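Local coordinates for putative cytoplasmic protein (PDB 4IQN), which is of unknown function, a putative cytoplasmic protein of Salmonella Typhimurium that belongs to the DUF5066 family, at residues Arg36-Arg41 with Val86-Ser91; Phe159-Ser164 with Met198-Asp203. All coordinates share one frame; numbering follows the deposited sequence.

Contact 1 of 2, residues Arg36-Arg41 with Val86-Ser91; sequences RVRKYR and VIHSYS
CE1 and ND1 of the H88 imidazole lie over one face of the R38 guanidinium, offset toward its rim; the side chains run side by side, and the planes are 49° apart. Between the two groups the nearest atoms are R38 NH2 and H88 CE1, 3.4 Å apart. Their polar partners lie outside the segments: R38 NH1 bonds to P43 O, H88 NE2 to the carboxylate of D82. With CG beside its own backbone N (chi1 -79°) and the chain bent at chi2, R38 passes V86, its CG 3.8 Å from V86 CG1. At the edge of the R41 guanidinium, near its plane, sits S89 OG, which donates to Y90 O (2.8 Å) and is also hydrogen-bonded with L125 N; the R41 charge is answered by E210. The backbones beneath form a short parallel ladder in a mixed three-stranded sheet, where 36-38 is the central strand and 86-87 an outer one. I87 bonds through both its N and O: I87 N to R36 O at 2.7 Å, and R38 N to I87 O at 2.9 Å. On the face carrying V37 and I87, V37 CG2 packs 4.1 Å from I87 CB, and I126 of strand 124-128 also touches V37. Past the ladder K39 and Y40 swing away and R41 returns beside S89; S89 CB meets Y40 O at 3.8 Å, and a water held by R41 O reaches Y90 O only weakly.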
loop_
_atom_site.group_PDB
_atom_site.type_symbol
_atom_site.label_atom_id
_atom_site.label_comp_id
_atom_site.label_asym_id
_atom_site.label_seq_id
_atom_site.Cartn_x
_atom_site.Cartn_y
_atom_site.Cartn_z
ATOM N N ARG C 36 4.942 9.415 -11.363
ATOM C CA ARG C 36 3.799 8.670 -11.827
ATOM C C ARG C 36 3.903 7.259 -11.203
ATOM O O ARG C 36 4.987 6.779 -10.873
ATOM C CB ARG C 36 3.831 8.495 -13.342
ATOM C CG ARG C 36 3.931 9.751 -14.202
ATOM C CD ARG C 36 2.612 10.442 -14.372
ATOM N NE ARG C 36 1.671 9.674 -15.182
ATOM C CZ ARG C 36 0.382 9.967 -15.244
ATOM N NH1 ARG C 36 -0.085 10.975 -14.536
ATOM N NH2 ARG C 36 -0.447 9.264 -15.996
ATOM N N VAL C 37 2.775 6.579 -11.066
ATOM C CA VAL C 37 2.787 5.187 -10.652
ATOM C C VAL C 37 2.302 4.299 -11.794
ATOM O O VAL C 37 1.413 4.667 -12.534
ATOM C CB VAL C 37 2.010 4.964 -9.348
ATOM C CG1 VAL C 37 0.589 5.473 -9.460
ATOM C CG2 VAL C 37 2.071 3.500 -8.931
ATOM N N ARG C 38 2.899 3.123 -11.954
ATOM C CA ARG C 38 2.387 2.183 -12.927
ATOM C C ARG C 38 0.911 1.909 -12.554
ATOM O O ARG C 38 0.588 1.798 -11.365
ATOM C CB ARG C 38 3.198 0.886 -12.919
ATOM C CG ARG C 38 4.521 0.995 -13.665
ATOM C CD ARG C 38 4.301 1.030 -15.176
ATOM N NE ARG C 38 5.568 1.022 -15.900
ATOM C CZ ARG C 38 6.289 -0.063 -16.183
ATOM N NH1 ARG C 38 5.878 -1.258 -15.820
ATOM N NH2 ARG C 38 7.456 0.041 -16.848
ATOM N N LYS C 39 0.050 1.786 -13.557
ATOM C CA LYS C 39 -1.397 1.528 -13.294
ATOM C C LYS C 39 -1.654 0.061 -13.025
ATOM O O LYS C 39 -2.593 -0.289 -12.266
ATOM C CB LYS C 39 -2.297 1.995 -14.438
ATOM C CG LYS C 39 -3.803 1.928 -14.104
ATOM C CD LYS C 39 -4.680 2.780 -14.969
ATOM C CE LYS C 39 -6.157 2.615 -14.557
ATOM N NZ LYS C 39 -7.036 3.554 -15.292
ATOM N N TYR C 40 -0.848 -0.806 -13.630
ATOM C CA TYR C 40 -1.106 -2.228 -13.596
ATOM C C TYR C 40 0.021 -2.997 -12.946
ATOM O O TYR C 40 1.169 -2.540 -12.875
ATOM C CB TYR C 40 -1.385 -2.776 -15.008
ATOM C CG TYR C 40 -2.611 -2.185 -15.594
ATOM C CD1 TYR C 40 -3.861 -2.590 -15.167
ATOM C CD2 TYR C 40 -2.535 -1.136 -16.540
ATOM C CE1 TYR C 40 -5.005 -1.999 -15.687
ATOM C CE2 TYR C 40 -3.674 -0.562 -17.076
ATOM C CZ TYR C 40 -4.902 -0.995 -16.642
ATOM O OH TYR C 40 -6.031 -0.421 -17.161
ATOM N N ARG C 41 -0.337 -4.181 -12.464
ATOM C CA ARG C 41 0.586 -5.117 -11.869
ATOM C C ARG C 41 1.666 -5.623 -12.846
ATOM O O ARG C 41 2.845 -5.824 -12.455
ATOM C CB ARG C 41 -0.264 -6.291 -11.330
ATOM C CG ARG C 41 0.419 -7.387 -10.528
ATOM C CD ARG C 41 0.465 -7.221 -9.023
ATOM N NE ARG C 41 -0.706 -6.573 -8.479
ATOM C CZ ARG C 41 -1.756 -7.172 -7.891
ATOM N NH1 ARG C 41 -1.803 -8.467 -7.699
ATOM N NH2 ARG C 41 -2.765 -6.423 -7.495
ATOM N N VAL C 86 9.028 6.970 -12.435
ATOM C CA VAL C 86 7.881 6.035 -12.433
ATOM C C VAL C 86 8.022 5.050 -11.278
ATOM O O VAL C 86 9.078 4.425 -11.098
ATOM C CB VAL C 86 7.752 5.242 -13.759
ATOM C CG1 VAL C 86 6.649 4.190 -13.642
ATOM C CG2 VAL C 86 7.466 6.171 -14.919
ATOM N N ILE C 87 6.969 4.933 -10.475
ATOM C CA ILE C 87 6.925 3.940 -9.402
ATOM C C ILE C 87 6.414 2.645 -10.005
ATOM O O ILE C 87 5.244 2.534 -10.419
ATOM C CB ILE C 87 6.003 4.386 -8.253
ATOM C CG1 ILE C 87 6.379 5.796 -7.796
ATOM C CG2 ILE C 87 6.084 3.400 -7.088
ATOM C CD1 ILE C 87 5.493 6.367 -6.730
ATOM N N HIS C 88 7.289 1.654 -10.052
ATOM C CA HIS C 88 6.911 0.369 -10.533
ATOM C C HIS C 88 6.076 -0.365 -9.486
ATOM O O HIS C 88 6.161 -0.066 -8.280
ATOM C CB HIS C 88 8.137 -0.432 -10.906
ATOM C CG HIS C 88 8.853 0.110 -12.111
ATOM N ND1 HIS C 88 8.943 -0.579 -13.298
ATOM C CD2 HIS C 88 9.429 1.318 -12.329
ATOM C CE1 HIS C 88 9.608 0.160 -14.187
ATOM N NE2 HIS C 88 9.908 1.318 -13.622
ATOM N N SER C 89 5.291 -1.329 -9.947
ATOM C CA SER C 89 4.401 -2.029 -9.024
ATOM C C SER C 89 5.194 -2.961 -8.145
ATOM O O SER C 89 6.228 -3.498 -8.551
ATOM C CB SER C 89 3.346 -2.824 -9.770
ATOM O OG SER C 89 2.471 -3.494 -8.859
ATOM N N TYR C 90 4.661 -3.191 -6.943
ATOM C CA TYR C 90 5.128 -4.251 -6.070
ATOM C C TYR C 90 4.344 -5.514 -6.439
ATOM O O TYR C 90 3.242 -5.433 -6.968
ATOM C CB TYR C 90 4.815 -3.858 -4.634
ATOM C CG TYR C 90 5.544 -4.596 -3.568
ATOM C CD1 TYR C 90 6.796 -4.128 -3.079
ATOM C CD2 TYR C 90 5.013 -5.751 -3.030
ATOM C CE1 TYR C 90 7.450 -4.805 -2.078
ATOM C CE2 TYR C 90 5.683 -6.462 -2.028
ATOM C CZ TYR C 90 6.880 -5.978 -1.546
ATOM O OH TYR C 90 7.516 -6.630 -0.534
ATOM N N SER C 91 4.927 -6.680 -6.195
ATOM C CA SER C 91 4.213 -7.923 -6.458
ATOM C C SER C 91 3.957 -8.706 -5.178
ATOM O O SER C 91 4.783 -8.728 -4.275
ATOM C CB SER C 91 4.950 -8.750 -7.503
ATOM O OG SER C 91 5.816 -9.679 -6.897
HETATM O O HOH W 1 4.160 -6.619 -10.096
#

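Contact 2 of 2, residues Phe159-Ser164 with Met198-Asp203; sequences FWLAES and MNEQRD
Helix 195-202 packs beside the outer strand 158-161 of an antiparallel four-stranded sheet, and the contact centres on L161, the last residue of that strand. L161 CD2 lies 3.7 Å from N199 CB, the two side chains crossing at about a right angle, and L161 CB faces E200 CG at 4.1 Å. Y139 of strand 135-140, two strands in from 158-161, touches both L161 and D203, so one tyrosine lies against both sides of the contact. Where the strand gives way to loop, water takes over from apolar packing. N199 ND2 donates to two waters: one, at 3.0 Å, in turn donates to E163 O, and the other lies 2.7 Å from S164 O. N199 CG stands anti to the carbonyl carbon (chi1 -66°), which swings the amide toward this loop, and its OD1 is taken by Q195 one helical turn earlier. A further water lies between A162 O and E200 OE2, while E200 OE1 pairs with K197. At the end of the helix R202 grips D203 side-on in a salt bridge, NE to OD1 at 2.8 Å and NH2 to OD2 at 2.9 Å; both oxygens lie close to the guanidinium plane, but the carboxylate is tilted, OD1 being met from above its plane. OD2 also bonds to T141.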
loop_
_atom_site.group_PDB
_atom_site.type_symbol
_atom_site.label_atom_id
_atom_site.label_comp_id
_atom_site.label_asym_id
_atom_site.label_seq_id
_atom_site.Cartn_x
_atom_site.Cartn_y
_atom_site.Cartn_z
ATOM N N PHE C 159 -5.973 -11.994 0.839
ATOM C CA PHE C 159 -5.763 -10.655 0.289
ATOM C C PHE C 159 -7.129 -9.976 0.306
ATOM O O PHE C 159 -8.104 -10.547 -0.219
ATOM C CB PHE C 159 -5.244 -10.768 -1.135
ATOM C CG PHE C 159 -4.854 -9.467 -1.763
ATOM C CD1 PHE C 159 -5.799 -8.573 -2.205
ATOM C CD2 PHE C 159 -3.529 -9.160 -1.953
ATOM C CE1 PHE C 159 -5.441 -7.353 -2.762
ATOM C CE2 PHE C 159 -3.174 -7.972 -2.552
ATOM C CZ PHE C 159 -4.106 -7.071 -2.950
ATOM N N TRP C 160 -7.219 -8.806 0.901
ATOM C CA TRP C 160 -8.524 -8.124 1.025
ATOM C C TRP C 160 -8.421 -6.614 1.013
ATOM O O TRP C 160 -7.403 -6.047 1.383
ATOM C CB TRP C 160 -9.302 -8.632 2.270
ATOM C CG TRP C 160 -8.680 -8.231 3.592
ATOM C CD1 TRP C 160 -9.029 -7.165 4.367
ATOM C CD2 TRP C 160 -7.565 -8.855 4.266
ATOM N NE1 TRP C 160 -8.225 -7.077 5.464
ATOM C CE2 TRP C 160 -7.327 -8.108 5.449
ATOM C CE3 TRP C 160 -6.775 -9.976 4.007
ATOM C CZ2 TRP C 160 -6.313 -8.444 6.366
ATOM C CZ3 TRP C 160 -5.774 -10.325 4.933
ATOM C CH2 TRP C 160 -5.538 -9.550 6.071
ATOM N N LEU C 161 -9.482 -5.962 0.585
ATOM C CA LEU C 161 -9.558 -4.527 0.661
ATOM C C LEU C 161 -9.821 -4.123 2.106
ATOM O O LEU C 161 -10.688 -4.676 2.768
ATOM C CB LEU C 161 -10.591 -3.952 -0.287
ATOM C CG LEU C 161 -10.189 -2.656 -0.963
ATOM C CD1 LEU C 161 -8.902 -2.769 -1.795
ATOM C CD2 LEU C 161 -11.300 -2.123 -1.865
ATOM N N ALA C 162 -9.045 -3.184 2.605
ATOM C CA ALA C 162 -9.070 -2.829 4.009
ATOM C C ALA C 162 -9.430 -1.351 4.249
ATOM O O ALA C 162 -10.557 -0.939 3.978
ATOM C CB ALA C 162 -7.737 -3.204 4.631
ATOM N N GLU C 163 -8.502 -0.530 4.741
ATOM C CA GLU C 163 -8.808 0.884 4.994
ATOM C C GLU C 163 -9.242 1.631 3.696
ATOM O O GLU C 163 -8.904 1.198 2.584
ATOM C CB GLU C 163 -7.619 1.589 5.625
ATOM C CG GLU C 163 -7.326 1.212 7.074
ATOM C CD GLU C 163 -6.441 0.012 7.259
ATOM O OE1 GLU C 163 -6.243 -0.788 6.325
ATOM O OE2 GLU C 163 -5.960 -0.142 8.395
ATOM N N SER C 164 -10.008 2.699 3.871
ATOM C CA SER C 164 -10.550 3.465 2.782
ATOM C C SER C 164 -9.457 4.137 1.986
ATOM O O SER C 164 -9.589 4.298 0.805
ATOM C CB SER C 164 -11.538 4.529 3.258
ATOM O OG SER C 164 -10.991 5.436 4.201
HETATM N N MSE C 198 -18.032 1.133 -0.694
HETATM C CA MSE C 198 -18.060 1.644 -2.069
HETATM C C MSE C 198 -16.858 1.173 -2.859
HETATM O O MSE C 198 -16.994 0.740 -4.006
HETATM C CB MSE C 198 -18.111 3.195 -2.051
HETATM C CG MSE C 198 -19.477 3.741 -1.586
HETATM SE SE MSE C 198 -19.392 5.700 -1.473
HETATM C CE MSE C 198 -19.103 6.245 0.355
ATOM N N ASN C 199 -15.670 1.263 -2.263
ATOM C CA ASN C 199 -14.444 0.750 -2.917
ATOM C C ASN C 199 -14.510 -0.784 -3.190
ATOM O O ASN C 199 -14.155 -1.275 -4.259
ATOM C CB ASN C 199 -13.206 1.060 -2.074
ATOM C CG ASN C 199 -12.902 2.542 -1.951
ATOM O OD1 ASN C 199 -13.451 3.401 -2.670
ATOM N ND2 ASN C 199 -12.031 2.860 -1.008
ATOM N N GLU C 200 -14.999 -1.538 -2.210
ATOM C CA GLU C 200 -15.071 -2.972 -2.338
ATOM C C GLU C 200 -15.995 -3.381 -3.510
ATOM O O GLU C 200 -15.694 -4.306 -4.284
ATOM C CB GLU C 200 -15.581 -3.582 -1.043
ATOM C CG GLU C 200 -14.599 -3.500 0.103
ATOM C CD GLU C 200 -15.249 -3.770 1.445
ATOM O OE1 GLU C 200 -16.315 -4.431 1.480
ATOM O OE2 GLU C 200 -14.698 -3.315 2.455
ATOM N N GLN C 201 -17.117 -2.677 -3.628
ATOM C CA GLN C 201 -18.063 -2.907 -4.697
ATOM C C GLN C 201 -17.508 -2.452 -6.062
ATOM O O GLN C 201 -17.597 -3.175 -7.042
ATOM C CB GLN C 201 -19.397 -2.232 -4.362
ATOM C CG GLN C 201 -20.094 -2.907 -3.181
ATOM C CD GLN C 201 -20.301 -4.376 -3.405
ATOM O OE1 GLN C 201 -21.015 -4.803 -4.340
ATOM N NE2 GLN C 201 -19.660 -5.176 -2.571
ATOM N N ARG C 202 -16.899 -1.280 -6.091
ATOM C CA ARG C 202 -16.294 -0.733 -7.317
ATOM C C ARG C 202 -15.193 -1.662 -7.849
ATOM O O ARG C 202 -15.124 -1.963 -9.036
ATOM C CB ARG C 202 -15.716 0.650 -7.053
ATOM C CG ARG C 202 -15.102 1.276 -8.294
ATOM C CD ARG C 202 -14.282 2.489 -7.963
ATOM N NE ARG C 202 -13.114 2.105 -7.187
ATOM C CZ ARG C 202 -12.509 2.848 -6.277
ATOM N NH1 ARG C 202 -12.863 4.091 -6.072
ATOM N NH2 ARG C 202 -11.499 2.339 -5.592
ATOM N N ASP C 203 -14.371 -2.159 -6.943
ATOM C CA ASP C 203 -13.204 -2.958 -7.322
ATOM C C ASP C 203 -13.382 -4.487 -7.183
ATOM O O ASP C 203 -12.416 -5.255 -7.309
ATOM C CB ASP C 203 -11.993 -2.500 -6.523
ATOM C CG ASP C 203 -11.601 -1.051 -6.762
ATOM O OD1 ASP C 203 -12.031 -0.436 -7.762
ATOM O OD2 ASP C 203 -10.834 -0.512 -5.917
HETATM O O HOH W 2 -12.348 -1.570 1.755
HETATM O O HOH W 3 -11.126 0.633 0.763
HETATM O O HOH W 4 -10.480 5.482 -1.477
#

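How the contacts relate
From the N terminus, the chain forms strand 36-38, runs through strand 48-49 and two short helices, and returns at 86-91, where contact 1 closes a loop of 44 residues. It then builds the four-stranded antiparallel sheet from 124 to 161. Contact 2 opens on the last strand of that sheet and closes after 33 residues, 12 of them helical, when helix 195-202 comes back. The two loops therefore follow one another in series, neither nesting nor crossing. Their centres lie 19 Å apart, with nearest atoms about 5 Å from each other. Contact 1 joins strands of the smaller sheet and touches strand 124-128, one outer strand of the larger sheet; contact 2 sets a helix against the other, 158-161.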